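PDB 6G7N: extracellular solute-binding protein, family 1 from Trichodesmium erythraeum IMS101, which binds ferric iron and probably delivers it to an ABC transporter as the extracellular solute-binding component of an iron-uptake system. Local coordinates for residues Ala52-Thr57 with Ile249-Tyr254; Ala16-Phe21 with Val29-Gly34; Ser156-Trp161 with Ile307-Arg312; Ala147-Ile152 with Asn225-His230; Ala183-Ile188 with Ala214-Met219. All blocks are in the same frame, centred on the assembly; numbering follows the deposited sequence.

In the fold
Contacts 1 and 2 lie in one lobe of the periplasmic binding protein fold, contacts 3, 4 and 5 in the other. Contact 1 is fully buried; the other four are partly exposed. Contacts 1 and 2, with centres about 10 Å apart, set two helices against one sheet and meet where F251 touches F21; both are apolar and aromatic. Contacts 3 and 4 share helix 140-167, and I150 packs on A158 and L309 between them. There, apolar contacts are joined by charged and polar ones: a salt bridge in contact 3, an arginine and a bridging water in contact 4. Contact 5 stands apart, its valines and alanine joining a helix end to a strand.

Contact 1 (Ala52-Thr57 with Ile249-Tyr254); sequences ADVFMT and IKFLEY
V54 and M56 of strand 54-58 meet F251 and L252 of helix 245-255 where that helix covers one face of the sheet, a helix-on-sheet layer of the alpha/beta lobe in this periplasmic binding protein fold. The axes of the two short pieces come within 10.1 Å, at 36° to each other, and the four side chains that touch are all buried. V54 splits its two methyls between the helix residues. CG1, anti to the backbone N (chi1 176°), reaches L252 CD2 at 4.0 Å, the two side chains lying alongside with their tips pointing opposite ways. Its other methyl, CG2, lies 4.3 Å from F251 CD2. L252 gets there although its CB does not aim at the strand: its end swings in, so that a single methyl does the touching. F251 does point at the strand, and it also meets F21 edge-to-face, which ties this layer to helix 15-25. F55, between V54 and M56, turns its side chain to the other face of the sheet, against L39, I40 and I43 of helix 36-46, so the strand is covered by helices on both faces. At the end of the strand piece T57 belongs to the D-glutamate pocket and hydrogen-bonds through OG1 to S8 OG. The M56 side chain, one residue earlier and about 8 Å from the bound D-glutamate, reaches the helix. Its sulfur comes to the F251 ring at the edge, near the ring plane, with M56 SD 4.2 Å from F251 CE2.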
# COMPACT_ATOMS: atom_id res chain seq x y z
N ALA A 52 19.04 13.11 -6.87
CA ALA A 52 18.36 11.90 -6.42
C ALA A 52 18.86 10.66 -7.15
O ALA A 52 18.98 10.63 -8.38
CB ALA A 52 16.85 12.04 -6.58
N ASP A 53 19.13 9.60 -6.37
CA ASP A 53 19.53 8.29 -6.91
C ASP A 53 18.40 7.27 -6.85
O ASP A 53 18.20 6.49 -7.79
CB ASP A 53 20.71 7.72 -6.13
CG ASP A 53 22.01 8.44 -6.42
OD1 ASP A 53 22.41 8.45 -7.62
OD2 ASP A 53 22.65 8.95 -5.47
N VAL A 54 17.72 7.21 -5.71
CA VAL A 54 16.61 6.26 -5.47
C VAL A 54 15.42 7.06 -4.99
O VAL A 54 15.56 7.97 -4.15
CB VAL A 54 17.00 5.22 -4.41
CG1 VAL A 54 15.83 4.31 -4.07
CG2 VAL A 54 18.19 4.40 -4.87
N PHE A 55 14.24 6.72 -5.51
CA PHE A 55 12.95 7.30 -5.06
C PHE A 55 12.15 6.15 -4.45
O PHE A 55 11.98 5.11 -5.08
CB PHE A 55 12.20 7.93 -6.24
CG PHE A 55 10.78 8.30 -5.91
CD1 PHE A 55 10.51 9.30 -4.99
CD2 PHE A 55 9.70 7.61 -6.47
CE1 PHE A 55 9.22 9.62 -4.65
CE2 PHE A 55 8.40 7.97 -6.15
CZ PHE A 55 8.17 8.97 -5.24
N MET A 56 11.65 6.37 -3.23
CA MET A 56 10.76 5.41 -2.57
C MET A 56 9.51 6.07 -2.05
O MET A 56 9.54 7.20 -1.53
CB MET A 56 11.46 4.70 -1.41
CG MET A 56 12.59 3.82 -1.85
SD MET A 56 13.33 2.80 -0.59
CE MET A 56 12.12 1.50 -0.50
N THR A 57 8.39 5.35 -2.14
CA THR A 57 7.11 5.85 -1.66
C THR A 57 6.18 4.69 -1.43
O THR A 57 6.58 3.54 -1.53
CB THR A 57 6.54 6.93 -2.62
OG1 THR A 57 5.48 7.65 -2.00
CG2 THR A 57 6.02 6.32 -3.93
N ILE A 249 21.39 0.73 -7.75
CA ILE A 249 21.03 -0.68 -8.01
C ILE A 249 21.43 -1.55 -6.83
O ILE A 249 20.67 -2.43 -6.40
CB ILE A 249 21.65 -1.16 -9.33
CG1 ILE A 249 21.07 -0.39 -10.54
CG2 ILE A 249 21.45 -2.66 -9.48
CD1 ILE A 249 21.87 -0.60 -11.81
N LYS A 250 22.64 -1.32 -6.29
CA LYS A 250 23.07 -2.10 -5.11
C LYS A 250 22.10 -1.93 -3.95
O LYS A 250 21.85 -2.91 -3.20
CB LYS A 250 24.48 -1.70 -4.66
CG LYS A 250 25.60 -2.19 -5.56
CD LYS A 250 26.97 -1.84 -4.99
CE LYS A 250 28.13 -2.37 -5.84
NZ LYS A 250 29.46 -2.12 -5.22
N PHE A 251 21.58 -0.73 -3.76
CA PHE A 251 20.63 -0.50 -2.68
C PHE A 251 19.33 -1.27 -2.90
O PHE A 251 18.87 -1.95 -1.96
CB PHE A 251 20.38 1.00 -2.53
CG PHE A 251 19.51 1.32 -1.34
CD1 PHE A 251 19.99 1.17 -0.05
CD2 PHE A 251 18.21 1.76 -1.49
CE1 PHE A 251 19.21 1.44 1.06
CE2 PHE A 251 17.42 2.06 -0.39
CZ PHE A 251 17.92 1.91 0.88
N LEU A 252 18.76 -1.19 -4.10
CA LEU A 252 17.55 -1.97 -4.35
C LEU A 252 17.77 -3.46 -4.15
O LEU A 252 16.93 -4.16 -3.57
CB LEU A 252 17.00 -1.69 -5.75
CG LEU A 252 16.61 -0.24 -6.08
CD1 LEU A 252 15.87 -0.23 -7.39
CD2 LEU A 252 15.79 0.41 -4.95
N GLU A 253 18.90 -3.96 -4.64
CA GLU A 253 19.19 -5.38 -4.47
C GLU A 253 19.35 -5.73 -2.99
O GLU A 253 18.89 -6.79 -2.55
CB GLU A 253 20.41 -5.78 -5.27
CG GLU A 253 20.14 -5.75 -6.76
CD GLU A 253 21.33 -6.12 -7.64
OE1 GLU A 253 22.48 -5.99 -7.20
OE2 GLU A 253 21.09 -6.46 -8.83
N TYR A 254 20.01 -4.87 -2.22
CA TYR A 254 20.13 -5.11 -0.79
C TYR A 254 18.76 -5.22 -0.11
O TYR A 254 18.56 -6.06 0.78
CB TYR A 254 20.98 -4.00 -0.16
CG TYR A 254 20.87 -3.99 1.33
CD1 TYR A 254 21.47 -4.96 2.12
CD2 TYR A 254 20.06 -3.04 1.97
CE1 TYR A 254 21.28 -4.96 3.50
CE2 TYR A 254 19.87 -3.05 3.32
CZ TYR A 254 20.46 -4.01 4.08
OH TYR A 254 20.20 -4.04 5.44

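Contact 2 (Ala16-Phe21 with Val29-Gly34); sequences ALYDSF and VNLIEG
V29 lays its CG1 methyl over one face of the Y18 ring, 4.1 Å from the ring centroid and only 15° off the normal, a CH-pi contact that packs helix on strand within a beta-alpha-beta unit: strand 2-7, helix 15-25, strand 28-33. The ring of H10 also meets Y18, and H10 ND1 is hydrogen-bonded to the phenolic OH. The second aromatic, F21, is met by the other V29 methyl: CG2 sits 3.7 Å from F21 CD2. The helix piece and the following strand run nearly antiparallel, at 150°. V29 is the pivot. With CG1 anti to its backbone N (chi1 180°), one methyl goes to the tyrosine face, while CG2 fits between F21 and the root of the tyrosine, 3.9 Å from Y18 CB. Two residues along the strand, on the same face of it, L31 reaches the far end of the ring, where its CD1 comes 4.0 Å from Y18 OH. L5 of strand 2-7 touches both Y18 and V29. A water spans the two backbones by weak bonds, accepting from V29 N at 3.3 Å and donating to Y18 O at 3.5 Å.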
# COMPACT_ATOMS: atom_id res chain seq x y z
N ALA A 16 18.83 1.12 10.68
CA ALA A 16 19.56 -0.18 10.74
C ALA A 16 19.83 -0.76 9.35
O ALA A 16 20.88 -1.33 9.10
CB ALA A 16 18.80 -1.20 11.58
N LEU A 17 18.88 -0.57 8.45
CA LEU A 17 19.04 -1.02 7.11
C LEU A 17 20.13 -0.18 6.40
O LEU A 17 20.99 -0.75 5.74
CB LEU A 17 17.65 -0.94 6.49
CG LEU A 17 17.43 -1.55 5.16
CD1 LEU A 17 15.99 -1.98 5.05
CD2 LEU A 17 17.79 -0.50 4.13
N TYR A 18 20.10 1.14 6.58
CA TYR A 18 21.08 1.97 5.89
C TYR A 18 22.48 1.63 6.40
O TYR A 18 23.40 1.51 5.62
CB TYR A 18 20.80 3.47 6.07
CG TYR A 18 19.39 3.93 5.73
CD1 TYR A 18 18.56 3.24 4.85
CD2 TYR A 18 18.88 5.06 6.35
CE1 TYR A 18 17.27 3.65 4.60
CE2 TYR A 18 17.60 5.50 6.10
CZ TYR A 18 16.79 4.79 5.23
OH TYR A 18 15.48 5.20 4.99
N ASP A 19 22.61 1.47 7.71
CA ASP A 19 23.92 1.16 8.30
C ASP A 19 24.46 -0.19 7.85
O ASP A 19 25.64 -0.31 7.58
CB ASP A 19 23.83 1.25 9.82
CG ASP A 19 23.64 2.70 10.34
OD1 ASP A 19 23.72 3.65 9.54
OD2 ASP A 19 23.35 2.85 11.52
N SER A 20 23.60 -1.20 7.75
CA SER A 20 24.02 -2.49 7.23
C SER A 20 24.44 -2.40 5.77
O SER A 20 25.47 -2.98 5.37
CB SER A 20 22.91 -3.50 7.43
OG SER A 20 23.32 -4.74 6.88
N PHE A 21 23.65 -1.69 4.98
CA PHE A 21 24.01 -1.43 3.58
C PHE A 21 25.40 -0.79 3.48
O PHE A 21 26.22 -1.22 2.66
CB PHE A 21 22.94 -0.57 2.93
CG PHE A 21 23.28 -0.15 1.56
CD1 PHE A 21 23.19 -1.06 0.51
CD2 PHE A 21 23.62 1.16 1.26
CE1 PHE A 21 23.49 -0.70 -0.79
CE2 PHE A 21 23.88 1.55 -0.04
CZ PHE A 21 23.83 0.61 -1.07
N VAL A 29 24.16 6.34 2.88
CA VAL A 29 22.80 6.70 2.45
C VAL A 29 22.46 8.10 2.97
O VAL A 29 22.39 8.30 4.20
CB VAL A 29 21.75 5.71 2.97
CG1 VAL A 29 20.35 6.11 2.50
CG2 VAL A 29 22.11 4.28 2.54
N ASN A 30 22.29 9.05 2.05
CA ASN A 30 21.83 10.39 2.38
C ASN A 30 20.32 10.41 2.18
O ASN A 30 19.84 10.22 1.08
CB ASN A 30 22.47 11.42 1.46
CG ASN A 30 23.97 11.51 1.60
OD1 ASN A 30 24.51 11.38 2.70
ND2 ASN A 30 24.65 11.73 0.48
N LEU A 31 19.58 10.66 3.26
CA LEU A 31 18.12 10.65 3.24
C LEU A 31 17.53 12.03 3.02
O LEU A 31 17.87 12.95 3.78
CB LEU A 31 17.61 10.07 4.55
CG LEU A 31 16.09 10.02 4.69
CD1 LEU A 31 15.44 9.01 3.75
CD2 LEU A 31 15.73 9.69 6.12
N ILE A 32 16.67 12.16 2.01
CA ILE A 32 15.86 13.35 1.75
C ILE A 32 14.42 12.91 1.89
O ILE A 32 13.99 12.02 1.21
CB ILE A 32 16.14 13.91 0.32
CG1 ILE A 32 17.64 14.31 0.16
CG2 ILE A 32 15.23 15.07 -0.02
CD1 ILE A 32 18.18 15.28 1.16
N GLU A 33 13.68 13.53 2.79
CA GLU A 33 12.29 13.17 3.00
C GLU A 33 11.32 14.16 2.43
O GLU A 33 11.63 15.35 2.25
CB GLU A 33 12.03 12.96 4.49
CG GLU A 33 12.83 11.85 5.13
CD GLU A 33 12.38 11.59 6.55
OE1 GLU A 33 12.97 12.18 7.48
OE2 GLU A 33 11.40 10.83 6.75
N GLY A 34 10.09 13.68 2.26
CA GLY A 34 8.99 14.53 1.82
C GLY A 34 7.77 13.67 1.60
O GLY A 34 7.86 12.47 1.61
O HOH W 1 24.33 4.86 5.82

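Contact 3 (Ser156-Trp161 with Ile307-Arg312); sequences SDAEGW and IKLMDR
E159 reaches across to R312, and its side chain is best followed from the root. CB does not aim at the partner helix, but with CG anti to the backbone N (chi1 -177°) and the chain extended beyond it, the carboxylate is carried over to the arginine. CD then stands 3.7 Å from R312 CG. The two oxygens share that same methylene: OE1 lies 3.8 Å from R312 CG, and OE2 is closer, at 3.4 Å. OE2 also forms the salt bridge, 3.5 Å from R312 NE, coming in at the edge of the guanidinium near its plane, while the carboxylate itself is turned 84° to that plane. R312 is modelled in two conformers, so the bridge is certain only for this one. The two helices are 140-167, the long helix of its lobe, and 303-312, which packs across it near the C-terminus of the chain; the local axes approach to 10.1 Å and cross at -44°. With an alanine in place of E159, R312 would probably lose its charge partner and its aliphatic chain would be freer to turn. Deeper in, L309 points at the long helix, its side chain also touching A162. Its CD1 methyl rests 3.8 Å from A158 CB and 4.0 Å from the backbone N of E159, while I150 packs against both A158 and L309.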
# COMPACT_ATOMS: atom_id res chain seq x y z
N SER A 156 -19.06 0.32 -16.38
CA SER A 156 -20.50 0.20 -16.10
C SER A 156 -20.80 -0.63 -14.88
O SER A 156 -21.48 -0.16 -13.95
CB SER A 156 -21.25 -0.35 -17.31
OG SER A 156 -22.65 -0.36 -17.08
N ASP A 157 -20.27 -1.86 -14.85
CA ASP A 157 -20.51 -2.76 -13.72
C ASP A 157 -19.84 -2.19 -12.44
O ASP A 157 -20.41 -2.29 -11.35
CB ASP A 157 -20.00 -4.19 -14.00
CG ASP A 157 -20.83 -5.00 -15.03
OD1 ASP A 157 -21.94 -4.56 -15.39
OD2 ASP A 157 -20.27 -6.06 -15.46
N ALA A 158 -18.64 -1.61 -12.55
CA ALA A 158 -18.01 -1.01 -11.38
C ALA A 158 -18.81 0.17 -10.84
O ALA A 158 -18.87 0.37 -9.62
CB ALA A 158 -16.58 -0.60 -11.65
N GLU A 159 -19.40 0.97 -11.72
CA GLU A 159 -20.25 2.06 -11.27
C GLU A 159 -21.47 1.56 -10.52
O GLU A 159 -21.86 2.15 -9.49
CB GLU A 159 -20.63 2.98 -12.43
CG GLU A 159 -21.46 4.18 -12.01
CD GLU A 159 -21.68 5.20 -13.10
OE1 GLU A 159 -20.85 5.32 -14.03
OE2 GLU A 159 -22.70 5.92 -13.02
N GLY A 160 -22.10 0.49 -10.99
CA GLY A 160 -23.21 -0.11 -10.28
C GLY A 160 -22.83 -0.55 -8.88
O GLY A 160 -23.54 -0.31 -7.91
N TRP A 161 -21.66 -1.18 -8.77
CA TRP A 161 -21.11 -1.57 -7.46
C TRP A 161 -20.90 -0.34 -6.59
O TRP A 161 -21.33 -0.31 -5.43
CB TRP A 161 -19.78 -2.34 -7.62
CG TRP A 161 -19.12 -2.59 -6.30
CD1 TRP A 161 -19.37 -3.63 -5.42
CD2 TRP A 161 -18.16 -1.76 -5.65
NE1 TRP A 161 -18.64 -3.45 -4.28
CE2 TRP A 161 -17.89 -2.32 -4.38
CE3 TRP A 161 -17.51 -0.58 -6.00
CZ2 TRP A 161 -16.97 -1.74 -3.48
CZ3 TRP A 161 -16.64 -0.01 -5.10
CH2 TRP A 161 -16.38 -0.58 -3.87
N ILE A 307 -10.83 7.97 -10.08
CA ILE A 307 -11.21 9.31 -9.66
C ILE A 307 -12.54 9.72 -10.32
O ILE A 307 -13.43 10.25 -9.65
CB ILE A 307 -10.07 10.31 -9.94
CG1 ILE A 307 -8.88 10.01 -9.02
CG2 ILE A 307 -10.55 11.74 -9.81
CD1 ILE A 307 -7.62 10.78 -9.34
N LYS A 308 -12.64 9.52 -11.62
CA LYS A 308 -13.87 9.83 -12.35
C LYS A 308 -15.08 9.09 -11.79
O LYS A 308 -16.13 9.68 -11.55
CB LYS A 308 -13.70 9.55 -13.85
CG LYS A 308 -14.95 9.80 -14.69
CD LYS A 308 -14.73 9.34 -16.12
CE LYS A 308 -16.04 9.01 -16.80
NZ LYS A 308 -15.84 8.92 -18.27
N LEU A 309 -14.93 7.78 -11.57
CA LEU A 309 -16.02 6.98 -11.05
C LEU A 309 -16.45 7.46 -9.67
O LEU A 309 -17.65 7.60 -9.38
CB LEU A 309 -15.62 5.49 -11.03
CG LEU A 309 -16.63 4.54 -10.42
CD1 LEU A 309 -16.20 3.11 -10.71
CD2 LEU A 309 -16.61 4.63 -8.93
N MET A 310 -15.48 7.69 -8.79
CA MET A 310 -15.76 8.15 -7.44
C MET A 310 -16.57 9.45 -7.43
O MET A 310 -17.49 9.62 -6.64
CB MET A 310 -14.44 8.25 -6.68
CG MET A 310 -13.84 6.86 -6.43
SD MET A 310 -12.06 6.82 -6.09
CE MET A 310 -11.92 6.19 -4.39
N ASP A 311 -16.20 10.36 -8.32
CA ASP A 311 -16.93 11.61 -8.45
C ASP A 311 -18.34 11.36 -8.95
O ASP A 311 -19.31 11.92 -8.40
CB ASP A 311 -16.20 12.57 -9.38
CG ASP A 311 -17.05 13.80 -9.73
OD1 ASP A 311 -17.17 14.68 -8.87
OD2 ASP A 311 -17.66 13.84 -10.81
N ARG A 312 -18.45 10.54 -9.97
CA ARG A 312 -19.80 10.20 -10.53
C ARG A 312 -20.81 9.66 -9.51
O ARG A 312 -22.00 9.98 -9.54
CB ARG A 312 -19.64 9.20 -11.69
CG ARG A 312 -20.90 8.71 -12.42
CD ARG A 312 -21.75 9.80 -13.06
NE ARG A 312 -22.95 9.37 -13.79
CZ ARG A 312 -23.94 10.21 -14.13
NH1 ARG A 312 -23.84 11.50 -13.80
NH2 ARG A 312 -25.01 9.79 -14.78

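Contact 4 (Ala147-Ile152 with Asn225-His230); sequences ASLIEI and NGRGTH
R227 packs against L149 and I152 of helix 140-167, reaching in from the loop that joins strand 217-220 to strand 231-239 in this lobe of the binding-protein fold. Its CG takes the crowded position between backbone N and carbonyl carbon (chi1 69°), and from there the chain runs straight out to NE along the helix flank. R227 CD meets I152 CD1 at 3.9 Å, and I152 CG1 lies over one face of the guanidinium, toward its rim. R227 NH2 comes 3.4 Å from L149 CD2 and donates to a water at 2.9 Å; that water, in the guanidinium plane, donates in turn to S148 OG. NH1 forms a salt bridge with E121. A leucine in place of R227 would probably leave E121 without its counter-charge and the water without this donor. G228 follows with phi 104°, where a CB would collide with R227 O. The backbone next bonds through T229 to K290 and D292, and H230 N takes Y120 OH as partner. H230 turns its ring to the start of the helix segment, where S148 OG also hydrogen-bonds to L145 O, and H230 ND1 sits 3.7 Å from S148 CB.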
# COMPACT_ATOMS: atom_id res chain seq x y z
N ALA A 147 -9.63 1.28 -8.80
CA ALA A 147 -9.00 0.95 -10.07
C ALA A 147 -9.00 -0.55 -10.33
O ALA A 147 -9.29 -1.00 -11.45
CB ALA A 147 -7.59 1.52 -10.13
N SER A 148 -8.68 -1.34 -9.29
CA SER A 148 -8.70 -2.80 -9.46
C SER A 148 -10.09 -3.32 -9.84
O SER A 148 -10.23 -4.25 -10.64
CB SER A 148 -8.13 -3.51 -8.23
OG SER A 148 -9.05 -3.66 -7.18
N LEU A 149 -11.12 -2.72 -9.25
CA LEU A 149 -12.50 -3.13 -9.53
C LEU A 149 -12.93 -2.73 -10.94
O LEU A 149 -13.66 -3.47 -11.61
CB LEU A 149 -13.45 -2.59 -8.47
CG LEU A 149 -13.22 -3.16 -7.06
CD1 LEU A 149 -14.03 -2.38 -6.04
CD2 LEU A 149 -13.56 -4.63 -7.01
N ILE A 150 -12.47 -1.57 -11.42
CA ILE A 150 -12.74 -1.18 -12.80
C ILE A 150 -12.02 -2.11 -13.78
O ILE A 150 -12.59 -2.51 -14.79
CB ILE A 150 -12.32 0.29 -13.05
CG1 ILE A 150 -13.18 1.25 -12.22
CG2 ILE A 150 -12.41 0.63 -14.54
CD1 ILE A 150 -12.62 2.64 -12.16
N GLU A 151 -10.79 -2.49 -13.47
CA GLU A 151 -10.07 -3.45 -14.31
C GLU A 151 -10.86 -4.76 -14.44
O GLU A 151 -10.96 -5.31 -15.53
CB GLU A 151 -8.70 -3.70 -13.74
CG GLU A 151 -7.87 -4.77 -14.45
CD GLU A 151 -7.29 -4.41 -15.79
OE1 GLU A 151 -7.50 -3.27 -16.26
OE2 GLU A 151 -6.59 -5.27 -16.37
N ILE A 152 -11.38 -5.28 -13.32
CA ILE A 152 -12.14 -6.52 -13.38
C ILE A 152 -13.48 -6.34 -14.11
O ILE A 152 -13.78 -7.06 -15.06
CB ILE A 152 -12.40 -7.11 -11.98
CG1 ILE A 152 -11.11 -7.49 -11.23
CG2 ILE A 152 -13.35 -8.28 -12.06
CD1 ILE A 152 -10.32 -8.61 -11.82
N ASN A 225 -12.14 -17.19 -1.96
CA ASN A 225 -12.67 -18.28 -2.76
C ASN A 225 -12.70 -17.95 -4.23
O ASN A 225 -13.16 -18.77 -5.03
CB ASN A 225 -14.05 -18.71 -2.24
CG ASN A 225 -13.96 -19.31 -0.85
OD1 ASN A 225 -13.02 -20.01 -0.53
ND2 ASN A 225 -14.92 -19.00 -0.01
N GLY A 226 -12.18 -16.79 -4.60
CA GLY A 226 -12.10 -16.32 -5.97
C GLY A 226 -10.71 -15.84 -6.28
O GLY A 226 -9.73 -16.59 -6.15
N ARG A 227 -10.60 -14.58 -6.71
CA ARG A 227 -9.35 -14.08 -7.25
C ARG A 227 -8.29 -13.74 -6.21
O ARG A 227 -7.13 -13.57 -6.58
CB ARG A 227 -9.60 -12.89 -8.15
CG ARG A 227 -10.07 -11.63 -7.41
CD ARG A 227 -10.33 -10.49 -8.37
NE ARG A 227 -10.78 -9.28 -7.68
CZ ARG A 227 -12.05 -8.88 -7.53
NH1 ARG A 227 -13.04 -9.57 -8.04
NH2 ARG A 227 -12.31 -7.80 -6.83
N GLY A 228 -8.68 -13.60 -4.94
CA GLY A 228 -7.75 -13.24 -3.90
C GLY A 228 -7.87 -11.80 -3.46
O GLY A 228 -8.58 -10.99 -4.05
N THR A 229 -7.15 -11.46 -2.39
CA THR A 229 -7.21 -10.18 -1.76
C THR A 229 -6.39 -9.14 -2.55
O THR A 229 -5.34 -9.46 -3.11
CB THR A 229 -6.69 -10.31 -0.31
OG1 THR A 229 -7.55 -11.20 0.40
CG2 THR A 229 -6.58 -9.01 0.43
N HIS A 230 -6.87 -7.89 -2.52
CA HIS A 230 -6.15 -6.74 -3.11
C HIS A 230 -4.94 -6.40 -2.24
O HIS A 230 -5.10 -6.03 -1.06
CB HIS A 230 -7.11 -5.56 -3.18
CG HIS A 230 -6.49 -4.29 -3.64
ND1 HIS A 230 -6.42 -3.92 -4.96
CD2 HIS A 230 -5.94 -3.26 -2.94
CE1 HIS A 230 -5.87 -2.71 -5.03
NE2 HIS A 230 -5.57 -2.27 -3.82
O HOH W 2 -10.10 -6.15 -6.01

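Contact 5 (Ala183-Ile188 with Ala214-Met219); sequences AVAAGI and ADKVGM
V217 pushes its CG2 methyl into the last turn of helix 177-186, overlapping A185. That methyl lies 3.8 Å from A185 CB and equally near the A185 backbone N, so it rests on the helix surface itself, where the short alanine lets it come close. CG2 gets there because it stands anti to the carbonyl carbon, with CG1 anti to the backbone N (chi1 177°). V184 meets the same methyl from the neighbouring position, its CG1 4.2 Å from V217 CG2, the two valines crossing at about a right angle. K216 borders this patch with its aliphatic part: its CB is 4.1 Å from A185 CB, and further out its CD passes 4.0 Å from A185 O. Both backbones change course here. On one side helix 177-186 ends in a Schellman motif: I188 N bonds to A183 O at 2.9 Å and G187 N to V184 O at 3.2 Å, while G187 takes a positive phi of 88°, a conformation that a residue with a CB would pay for by a clash with A186 O. V184 O has a further partner in N108 ND2. On the other side helix 208-216 gives way directly to strand 217-220, which runs antiparallel to strand 96-108; G218 pairs with Y107 through the backbone, and the V217 side chain touches M106. The whole is a helix C-terminus packed by small apolar residues onto the start of a sheet strand, part of the helix-and-sheet layering of an alpha/beta lobe in the periplasmic binding protein fold.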
# COMPACT_ATOMS: atom_id res chain seq x y z
N ALA A 183 -13.82 3.87 14.43
CA ALA A 183 -15.26 4.01 14.23
C ALA A 183 -15.94 2.64 14.23
O ALA A 183 -17.05 2.49 14.76
CB ALA A 183 -15.55 4.78 12.95
N VAL A 184 -15.29 1.64 13.65
CA VAL A 184 -15.81 0.27 13.70
C VAL A 184 -15.85 -0.26 15.14
O VAL A 184 -16.87 -0.79 15.59
CB VAL A 184 -15.00 -0.66 12.78
CG1 VAL A 184 -15.36 -2.11 12.99
CG2 VAL A 184 -15.20 -0.28 11.32
N ALA A 185 -14.77 -0.06 15.89
CA ALA A 185 -14.72 -0.47 17.30
C ALA A 185 -15.83 0.21 18.11
O ALA A 185 -16.42 -0.41 19.00
CB ALA A 185 -13.37 -0.13 17.92
N ALA A 186 -16.07 1.49 17.83
CA ALA A 186 -17.05 2.31 18.59
C ALA A 186 -18.50 2.10 18.19
O ALA A 186 -19.38 2.66 18.82
CB ALA A 186 -16.71 3.77 18.45
N GLY A 187 -18.74 1.35 17.13
CA GLY A 187 -20.10 1.07 16.68
C GLY A 187 -20.68 2.09 15.72
O GLY A 187 -21.87 1.99 15.38
N ILE A 188 -19.89 3.05 15.26
CA ILE A 188 -20.35 4.02 14.27
C ILE A 188 -20.61 3.28 12.94
O ILE A 188 -21.57 3.58 12.22
CB ILE A 188 -19.31 5.15 14.13
CG1 ILE A 188 -19.25 5.95 15.44
CG2 ILE A 188 -19.62 6.03 12.94
CD1 ILE A 188 -18.09 6.90 15.53
N ALA A 214 -8.06 -2.41 19.21
CA ALA A 214 -7.62 -3.53 18.38
C ALA A 214 -8.30 -4.85 18.73
O ALA A 214 -8.64 -5.62 17.85
CB ALA A 214 -6.11 -3.67 18.44
N ASP A 215 -8.56 -5.06 20.01
CA ASP A 215 -9.22 -6.27 20.46
C ASP A 215 -10.68 -6.39 20.00
O ASP A 215 -11.20 -7.49 19.95
CB ASP A 215 -9.22 -6.32 21.99
N LYS A 216 -11.30 -5.26 19.68
CA LYS A 216 -12.69 -5.19 19.22
C LYS A 216 -12.89 -5.34 17.72
O LYS A 216 -14.05 -5.45 17.26
CB LYS A 216 -13.31 -3.85 19.62
CG LYS A 216 -13.53 -3.74 21.12
CD LYS A 216 -13.97 -2.36 21.53
CE LYS A 216 -14.38 -2.31 23.00
NZ LYS A 216 -15.82 -2.63 23.08
N VAL A 217 -11.79 -5.31 16.95
CA VAL A 217 -11.86 -5.27 15.49
C VAL A 217 -11.07 -6.41 14.89
O VAL A 217 -9.89 -6.62 15.24
CB VAL A 217 -11.31 -3.93 14.97
CG1 VAL A 217 -11.31 -3.88 13.43
CG2 VAL A 217 -12.12 -2.77 15.53
N GLY A 218 -11.72 -7.17 14.01
CA GLY A 218 -11.07 -8.23 13.27
C GLY A 218 -10.70 -7.77 11.87
O GLY A 218 -11.18 -6.75 11.40
N MET A 219 -9.84 -8.57 11.25
CA MET A 219 -9.39 -8.36 9.87
C MET A 219 -9.81 -9.52 9.02
O MET A 219 -9.49 -10.65 9.33
CB MET A 219 -7.86 -8.29 9.86
CG MET A 219 -7.26 -8.33 8.48
SD MET A 219 -5.51 -7.94 8.50
CE MET A 219 -5.50 -6.57 9.61